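Local coordinates for defective in germ line development protein 3, isoform a (Caenorhabditis elegans, PDB 3N89), which probably takes part in RNA regulation during germ line development, its four KH domains forming a globular structural platform, at residues R29-M34 with Q83-G88; N33-S38 with D257-S262. One frame throughout, in Å; residues are numbered along the deposited sequence.

How the interactions relate
From the N terminus, strand 29-35 is the first element of the first KH domain and takes part in both contacts. Interaction 1 closes a loop of 48 residues, in which two helices and a short strand intervene before 83-88 returns antiparallel along one edge of 29-34. Interaction 2 spans 218 residues, through the second and third KH domains, before 257-262 arrives at the other edge. Both loops leave from the same strand, so their spans overlap, the shorter ending far earlier. Asn-33 and Met-34 belong to both contacts, and the Gln-83 amide meets Glu-35 where they adjoin. Together they set strand 29-35 between 83-87 and 260-268, making one antiparallel sheet across the first and fourth KH domains.

Interaction 1 of 2, residues R29-M34 with Q83-G88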
ATOM      1  N   ARG A  29      14.728   5.314  15.375  1.00 20.86           N
ATOM      2  CA  ARG A  29      15.273   4.858  14.105  1.00 21.17           C
ATOM      3  C   ARG A  29      14.466   3.625  13.748  1.00 20.80           C
ATOM      4  O   ARG A  29      14.671   2.554  14.318  1.00 20.15           O
ATOM      5  CB  ARG A  29      16.745   4.488  14.266  1.00 22.34           C
ATOM      6  CG  ARG A  29      17.600   5.604  14.840  1.00 23.65           C
ATOM      7  CD  ARG A  29      17.621   6.809  13.925  1.00 21.47           C
ATOM      8  NE  ARG A  29      18.150   6.469  12.612  1.00 22.39           N
ATOM      9  CZ  ARG A  29      18.349   7.355  11.643  1.00 23.73           C
ATOM     10  NH1 ARG A  29      18.061   8.635  11.853  1.00 23.66           N
ATOM     11  NH2 ARG A  29      18.825   6.964  10.466  1.00 21.33           N
ATOM     12  N   VAL A  30      13.553   3.764  12.797  1.00 21.81           N
ATOM     13  CA  VAL A  30      12.702   2.639  12.448  1.00 23.57           C
ATOM     14  C   VAL A  30      12.515   2.452  10.954  1.00 24.77           C
ATOM     15  O   VAL A  30      12.797   3.351  10.170  1.00 24.90           O
ATOM     16  CB  VAL A  30      11.299   2.816  13.083  1.00 21.59           C
ATOM     17  CG1 VAL A  30      11.426   3.216  14.544  1.00 20.03           C
ATOM     18  CG2 VAL A  30      10.518   3.873  12.324  1.00 21.05           C
ATOM     19  N   THR A  31      12.024   1.272  10.581  1.00 26.85           N
ATOM     20  CA  THR A  31      11.734   0.943   9.189  1.00 29.50           C
ATOM     21  C   THR A  31      10.224   0.736   9.045  1.00 28.96           C
ATOM     22  O   THR A  31       9.608   0.044   9.860  1.00 31.81           O
ATOM     23  CB  THR A  31      12.421  -0.369   8.748  1.00 31.27           C
ATOM     24  OG1 THR A  31      13.841  -0.180   8.693  1.00 33.97           O
ATOM     25  CG2 THR A  31      11.915  -0.796   7.371  1.00 31.42           C
ATOM     26  N   LEU A  32       9.626   1.344   8.027  1.00 25.47           N
ATOM     27  CA  LEU A  32       8.199   1.164   7.784  1.00 23.18           C
ATOM     28  C   LEU A  32       8.047   0.216   6.588  1.00 22.30           C
ATOM     29  O   LEU A  32       8.841   0.256   5.641  1.00 21.91           O
ATOM     30  CB  LEU A  32       7.519   2.506   7.486  1.00 22.99           C
ATOM     31  CG  LEU A  32       6.014   2.437   7.189  1.00 22.46           C
ATOM     32  CD1 LEU A  32       5.274   1.789   8.361  1.00 20.19           C
ATOM     33  CD2 LEU A  32       5.479   3.837   6.926  1.00 19.18           C
ATOM     34  N   ASN A  33       7.037  -0.647   6.640  1.00 20.32           N
ATOM     35  CA  ASN A  33       6.799  -1.614   5.573  1.00 17.54           C
ATOM     36  C   ASN A  33       5.426  -1.415   4.974  1.00 18.54           C
ATOM     37  O   ASN A  33       4.434  -1.332   5.694  1.00 17.86           O
ATOM     38  CB  ASN A  33       6.898  -3.043   6.105  1.00 16.49           C
ATOM     39  CG  ASN A  33       8.213  -3.318   6.792  1.00 14.10           C
ATOM     40  OD1 ASN A  33       9.279  -3.233   6.174  1.00 15.62           O
ATOM     41  ND2 ASN A  33       8.152  -3.649   8.078  1.00 11.35           N
ATOM     42  N   MET A  34       5.371  -1.342   3.650  1.00 20.06           N
ATOM     43  CA  MET A  34       4.104  -1.153   2.966  1.00 21.84           C
ATOM     44  C   MET A  34       4.099  -1.975   1.692  1.00 22.20           C
ATOM     45  O   MET A  34       5.144  -2.421   1.226  1.00 21.19           O
ATOM     46  CB  MET A  34       3.889   0.327   2.635  1.00 24.55           C
ATOM     47  CG  MET A  34       3.665   1.224   3.844  1.00 25.72           C
ATOM     48  SD  MET A  34       3.812   2.978   3.399  1.00 30.00           S
ATOM     49  CE  MET A  34       2.355   3.170   2.334  1.00 29.70           C
ATOM     50  N   GLN A  83       6.643  -5.824  -1.136  1.00 21.99           N
ATOM     51  CA  GLN A  83       6.845  -5.013   0.051  1.00 22.30           C
ATOM     52  C   GLN A  83       8.003  -4.047  -0.084  1.00 23.10           C
ATOM     53  O   GLN A  83       9.131  -4.438  -0.404  1.00 25.00           O
ATOM     54  CB  GLN A  83       7.070  -5.906   1.262  1.00 23.22           C
ATOM     55  CG  GLN A  83       6.429  -5.390   2.541  1.00 20.78           C
ATOM     56  CD  GLN A  83       6.453  -6.426   3.644  1.00 20.28           C
ATOM     57  OE1 GLN A  83       7.441  -6.566   4.365  1.00 18.25           O
ATOM     58  NE2 GLN A  83       5.366  -7.176   3.767  1.00 20.72           N
ATOM     59  N   VAL A  84       7.702  -2.777   0.157  1.00 21.81           N
ATOM     60  CA  VAL A  84       8.688  -1.715   0.096  1.00 21.35           C
ATOM     61  C   VAL A  84       8.966  -1.218   1.506  1.00 21.50           C
ATOM     62  O   VAL A  84       8.045  -1.023   2.296  1.00 21.87           O
ATOM     63  CB  VAL A  84       8.187  -0.551  -0.766  1.00 21.21           C
ATOM     64  CG1 VAL A  84       8.744   0.773  -0.247  1.00 17.93           C
ATOM     65  CG2 VAL A  84       8.619  -0.772  -2.208  1.00 21.52           C
ATOM     66  N   THR A  85      10.238  -1.008   1.821  1.00 22.04           N
ATOM     67  CA  THR A  85      10.600  -0.538   3.148  1.00 21.96           C
ATOM     68  C   THR A  85      11.157   0.879   3.117  1.00 20.62           C
ATOM     69  O   THR A  85      11.870   1.268   2.194  1.00 17.51           O
ATOM     70  CB  THR A  85      11.647  -1.449   3.790  1.00 22.93           C
ATOM     71  OG1 THR A  85      12.851  -1.389   3.027  1.00 22.51           O
ATOM     72  CG2 THR A  85      11.160  -2.886   3.811  1.00 24.03           C
ATOM     73  N   ILE A  86      10.813   1.646   4.143  1.00 19.72           N
ATOM     74  CA  ILE A  86      11.266   3.020   4.275  1.00 19.67           C
ATOM     75  C   ILE A  86      11.985   3.032   5.613  1.00 19.41           C
ATOM     76  O   ILE A  86      11.403   2.659   6.625  1.00 20.18           O
ATOM     77  CB  ILE A  86      10.053   3.991   4.280  1.00 21.14           C
ATOM     78  CG1 ILE A  86       9.173   3.708   3.048  1.00 18.43           C
ATOM     79  CG2 ILE A  86      10.534   5.452   4.273  1.00 18.27           C
ATOM     80  CD1 ILE A  86       7.972   4.618   2.903  1.00 17.57           C
ATOM     81  N   THR A  87      13.252   3.433   5.614  1.00 21.17           N
ATOM     82  CA  THR A  87      14.054   3.448   6.838  1.00 20.40           C
ATOM     83  C   THR A  87      14.645   4.811   7.164  1.00 19.90           C
ATOM     84  O   THR A  87      15.181   5.493   6.291  1.00 20.59           O
ATOM     85  CB  THR A  87      15.232   2.454   6.735  1.00 22.41           C
ATOM     86  OG1 THR A  87      14.729   1.140   6.457  1.00 22.51           O
ATOM     87  CG2 THR A  87      16.039   2.441   8.038  1.00 20.72           C
ATOM     88  N   GLY A  88      14.566   5.196   8.431  1.00 17.94           N
ATOM     89  CA  GLY A  88      15.123   6.468   8.839  1.00 20.06           C
ATOM     90  C   GLY A  88      14.504   6.958  10.129  1.00 20.94           C
ATOM     91  O   GLY A  88      13.850   6.196  10.832  1.00 21.65           O
TER
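Strands 29-34 and 83-87 run antiparallel, the directions of these short segments 158° apart, and are joined by paired backbone hydrogen bonds at Val-30 with Gly-88, Leu-32 with Ile-86 and Met-34 with Val-84. The central pair is formed by Leu-32 N to Ile-86 O (2.6 Å) and Ile-86 N to Leu-32 O (2.8 Å), both in the carbonyl plane. At Thr-31/Thr-87 and Asn-33/Thr-85, the non-hydrogen-bonded pairs, the more polar face is built. Thr-31 and Thr-87 each set the hydroxyl beside the backbone N (chi1 -69° and -57°), which brings the two side chains across one another with OG1 to OG1 at 2.7 Å, a hydrogen bond in which either may donate. The Thr-31 methyl CG2 leans on Thr-85 CB at 3.6 Å. Asn-33 lies alongside Thr-85, OD1 turned to the threonine methyl while ND2 is taken by Ser-262. Gln-83 lays CG against Met-34 O (3.5 Å) and crosses Asn-33 obliquely; its NE2 is hydrogen-bonded to Glu-35. The opposite face is apolar: Leu-32 CB meets Ile-86 CB at 4.3 Å, Met-34 SD comes near Ile-86 CD1, and Val-93, Ala-96 and Arg-97 of helix 90-102 cover these side chains. At the far end Arg-29, bent at chi2 and chi3, folds its guanidinium face over Gly-88, with NH2 at 4.1 Å from Gly-88 CA. The backbone angles of Gly-88 suit glycine alone, since a CB would jam against the preceding carbonyl oxygen; here the chain turns a corner toward helix 90-102. The first strand paired with the last one, ahead of a helix packed on their apolar face, in the order strand-helix-helix-strand-strand-helix, is the type I KH fold.

Interaction 2 of 2, residues N33-S38 with D257-S262; sequences NMEFES and DLLPIS
Asn-33 and Ser-262 form the close-knit end of this contact, where strands 33-35 and 260-262 run antiparallel, 163° apart. Asn-33 N donates to Ser-262 O at 2.8 Å, nearly head-on to the carbonyl, while the return bond from Ser-262 N to Asn-33 O is weak. A third bond comes from the side chains: Asn-33 ND2 reaches Ser-262 OG at 2.8 Å with an N-H...O angle of 163°, the hydroxyl lying close to the amide plane. Ser-262 holds OG between its backbone N and carbonyl carbon (chi1 72°), which directs it to that amide. An alanine in place of Asn-33 would probably leave the Ser-262 hydroxyl without this partner and free to turn, and the strand pair without its side-chain hydrogen bond. Asn-33 and Ser-262 are partly exposed, whereas Met-34 and Ile-261 are buried. These two side chains lie side by side, Met-34 CG 3.8 Å from Ile-261 CD1. Here the first strand of the first KH domain is paired, edge to edge, with the first strand of the fourth, so that the sheets of two KH domains run together as one. Beyond Met-34 the contact loosens: Glu-35 and Leu-259 have CA atoms 6.7 Å apart with no bridge between them, and meet through the two Leu-259 methyls, CD2 on Glu-35 CB and CD1 at Glu-35 O, both at 3.7 Å. The Glu-35 side chain bends at chi2, and its OE1 accepts from Gln-83 NE2, while Leu-259 also rests on Phe-190 and Leu-192 of strand 186-193.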
ATOM      1  N   ASN A  33       7.037  -0.647   6.640  1.00 20.32           N
ATOM      2  CA  ASN A  33       6.799  -1.614   5.573  1.00 17.54           C
ATOM      3  C   ASN A  33       5.426  -1.415   4.974  1.00 18.54           C
ATOM      4  O   ASN A  33       4.434  -1.332   5.694  1.00 17.86           O
ATOM      5  CB  ASN A  33       6.898  -3.043   6.105  1.00 16.49           C
ATOM      6  CG  ASN A  33       8.213  -3.318   6.792  1.00 14.10           C
ATOM      7  OD1 ASN A  33       9.279  -3.233   6.174  1.00 15.62           O
ATOM      8  ND2 ASN A  33       8.152  -3.649   8.078  1.00 11.35           N
ATOM      9  N   MET A  34       5.371  -1.342   3.650  1.00 20.06           N
ATOM     10  CA  MET A  34       4.104  -1.153   2.966  1.00 21.84           C
ATOM     11  C   MET A  34       4.099  -1.975   1.692  1.00 22.20           C
ATOM     12  O   MET A  34       5.144  -2.421   1.226  1.00 21.19           O
ATOM     13  CB  MET A  34       3.889   0.327   2.635  1.00 24.55           C
ATOM     14  CG  MET A  34       3.665   1.224   3.844  1.00 25.72           C
ATOM     15  SD  MET A  34       3.812   2.978   3.399  1.00 30.00           S
ATOM     16  CE  MET A  34       2.355   3.170   2.334  1.00 29.70           C
ATOM     17  N   GLU A  35       2.908  -2.184   1.139  1.00 24.29           N
ATOM     18  CA  GLU A  35       2.760  -2.945  -0.088  1.00 24.90           C
ATOM     19  C   GLU A  35       2.505  -2.001  -1.261  1.00 24.94           C
ATOM     20  O   GLU A  35       1.634  -1.130  -1.191  1.00 25.46           O
ATOM     21  CB  GLU A  35       1.611  -3.942   0.056  1.00 24.99           C
ATOM     22  CG  GLU A  35       2.046  -5.350   0.453  1.00 27.43           C
ATOM     23  CD  GLU A  35       2.758  -5.414   1.795  1.00 29.67           C
ATOM     24  OE1 GLU A  35       3.249  -6.507   2.149  1.00 31.57           O
ATOM     25  OE2 GLU A  35       2.828  -4.385   2.503  1.00 31.03           O
ATOM     26  N   PHE A  36       3.284  -2.179  -2.325  1.00 23.48           N
ATOM     27  CA  PHE A  36       3.177  -1.367  -3.537  1.00 24.52           C
ATOM     28  C   PHE A  36       3.132  -2.311  -4.750  1.00 24.73           C
ATOM     29  O   PHE A  36       3.894  -3.275  -4.822  1.00 26.65           O
ATOM     30  CB  PHE A  36       4.391  -0.427  -3.655  1.00 23.82           C
ATOM     31  CG  PHE A  36       4.279   0.840  -2.837  1.00 21.25           C
ATOM     32  CD1 PHE A  36       3.942   2.049  -3.447  1.00 18.36           C
ATOM     33  CD2 PHE A  36       4.515   0.830  -1.463  1.00 21.69           C
ATOM     34  CE1 PHE A  36       3.840   3.230  -2.707  1.00 17.19           C
ATOM     35  CE2 PHE A  36       4.415   2.013  -0.709  1.00 21.57           C
ATOM     36  CZ  PHE A  36       4.076   3.212  -1.337  1.00 20.44           C
ATOM     37  N   GLU A  37       2.256  -2.020  -5.706  1.00 23.37           N
ATOM     38  CA  GLU A  37       2.095  -2.844  -6.900  1.00 22.97           C
ATOM     39  C   GLU A  37       3.294  -2.808  -7.850  1.00 23.72           C
ATOM     40  O   GLU A  37       3.573  -1.782  -8.476  1.00 22.78           O
ATOM     41  CB  GLU A  37       0.830  -2.412  -7.633  1.00 22.48           C
ATOM     42  CG  GLU A  37      -0.345  -2.262  -6.693  1.00 23.06           C
ATOM     43  CD  GLU A  37      -1.634  -1.989  -7.412  1.00 23.56           C
ATOM     44  OE1 GLU A  37      -2.112  -2.886  -8.143  1.00 23.84           O
ATOM     45  OE2 GLU A  37      -2.169  -0.872  -7.246  1.00 26.77           O
ATOM     46  N   SER A  38       3.976  -3.948  -7.967  1.00 22.04           N
ATOM     47  CA  SER A  38       5.170  -4.092  -8.803  1.00 21.89           C
ATOM     48  C   SER A  38       5.082  -3.565 -10.232  1.00 21.64           C
ATOM     49  O   SER A  38       6.094  -3.187 -10.814  1.00 23.46           O
ATOM     50  CB  SER A  38       5.601  -5.564  -8.849  1.00 22.32           C
ATOM     51  OG  SER A  38       4.625  -6.367  -9.492  1.00 21.40           O
ATOM     52  N   ASP A 257      -6.922   0.490   1.565  1.00 22.60           N
ATOM     53  CA  ASP A 257      -7.021   0.772   2.993  1.00 21.53           C
ATOM     54  C   ASP A 257      -6.831  -0.537   3.771  1.00 23.14           C
ATOM     55  O   ASP A 257      -6.544  -0.517   4.967  1.00 23.35           O
ATOM     56  CB  ASP A 257      -8.393   1.355   3.359  1.00 22.22           C
ATOM     57  CG  ASP A 257      -8.529   2.836   3.039  1.00 20.16           C
ATOM     58  OD1 ASP A 257      -7.515   3.571   3.034  1.00 21.04           O
ATOM     59  OD2 ASP A 257      -9.684   3.268   2.820  1.00 17.07           O
ATOM     60  N   LEU A 258      -7.002  -1.669   3.086  1.00 22.62           N
ATOM     61  CA  LEU A 258      -6.880  -2.985   3.717  1.00 21.98           C
ATOM     62  C   LEU A 258      -5.468  -3.558   3.730  1.00 21.42           C
ATOM     63  O   LEU A 258      -5.176  -4.481   4.492  1.00 20.66           O
ATOM     64  CB  LEU A 258      -7.819  -3.991   3.039  1.00 21.81           C
ATOM     65  CG  LEU A 258      -9.330  -3.796   3.214  1.00 21.48           C
ATOM     66  CD1 LEU A 258     -10.086  -4.942   2.543  1.00 22.20           C
ATOM     67  CD2 LEU A 258      -9.668  -3.747   4.687  1.00 21.02           C
ATOM     68  N   LEU A 259      -4.605  -3.027   2.871  1.00 21.45           N
ATOM     69  CA  LEU A 259      -3.220  -3.476   2.783  1.00 20.45           C
ATOM     70  C   LEU A 259      -2.561  -3.418   4.151  1.00 20.61           C
ATOM     71  O   LEU A 259      -2.696  -2.426   4.862  1.00 21.72           O
ATOM     72  CB  LEU A 259      -2.436  -2.587   1.813  1.00 18.08           C
ATOM     73  CG  LEU A 259      -2.643  -2.838   0.325  1.00 16.36           C
ATOM     74  CD1 LEU A 259      -1.941  -1.760  -0.459  1.00 15.07           C
ATOM     75  CD2 LEU A 259      -2.103  -4.223  -0.045  1.00 14.94           C
ATOM     76  N   PRO A 260      -1.835  -4.479   4.538  1.00 21.53           N
ATOM     77  CA  PRO A 260      -1.163  -4.509   5.837  1.00 21.85           C
ATOM     78  C   PRO A 260      -0.005  -3.522   5.894  1.00 22.07           C
ATOM     79  O   PRO A 260       0.550  -3.145   4.864  1.00 21.35           O
ATOM     80  CB  PRO A 260      -0.698  -5.961   5.949  1.00 22.27           C
ATOM     81  CG  PRO A 260      -0.392  -6.315   4.535  1.00 21.51           C
ATOM     82  CD  PRO A 260      -1.587  -5.731   3.795  1.00 23.07           C
ATOM     83  N   ILE A 261       0.360  -3.121   7.107  1.00 22.08           N
ATOM     84  CA  ILE A 261       1.439  -2.166   7.314  1.00 22.91           C
ATOM     85  C   ILE A 261       2.122  -2.530   8.628  1.00 22.83           C
ATOM     86  O   ILE A 261       1.482  -3.071   9.529  1.00 22.93           O
ATOM     87  CB  ILE A 261       0.861  -0.722   7.401  1.00 25.58           C
ATOM     88  CG1 ILE A 261       1.955   0.312   7.153  1.00 24.71           C
ATOM     89  CG2 ILE A 261       0.232  -0.481   8.781  1.00 20.95           C
ATOM     90  CD1 ILE A 261       1.395   1.694   6.890  1.00 27.73           C
ATOM     91  N   SER A 262       3.414  -2.245   8.744  1.00 24.03           N
ATOM     92  CA  SER A 262       4.130  -2.558   9.975  1.00 25.18           C
ATOM     93  C   SER A 262       5.367  -1.701  10.103  1.00 24.97           C
ATOM     94  O   SER A 262       5.926  -1.256   9.102  1.00 24.38           O
ATOM     95  CB  SER A 262       4.539  -4.030  10.007  1.00 26.57           C
ATOM     96  OG  SER A 262       5.585  -4.276   9.087  1.00 29.58           O
TER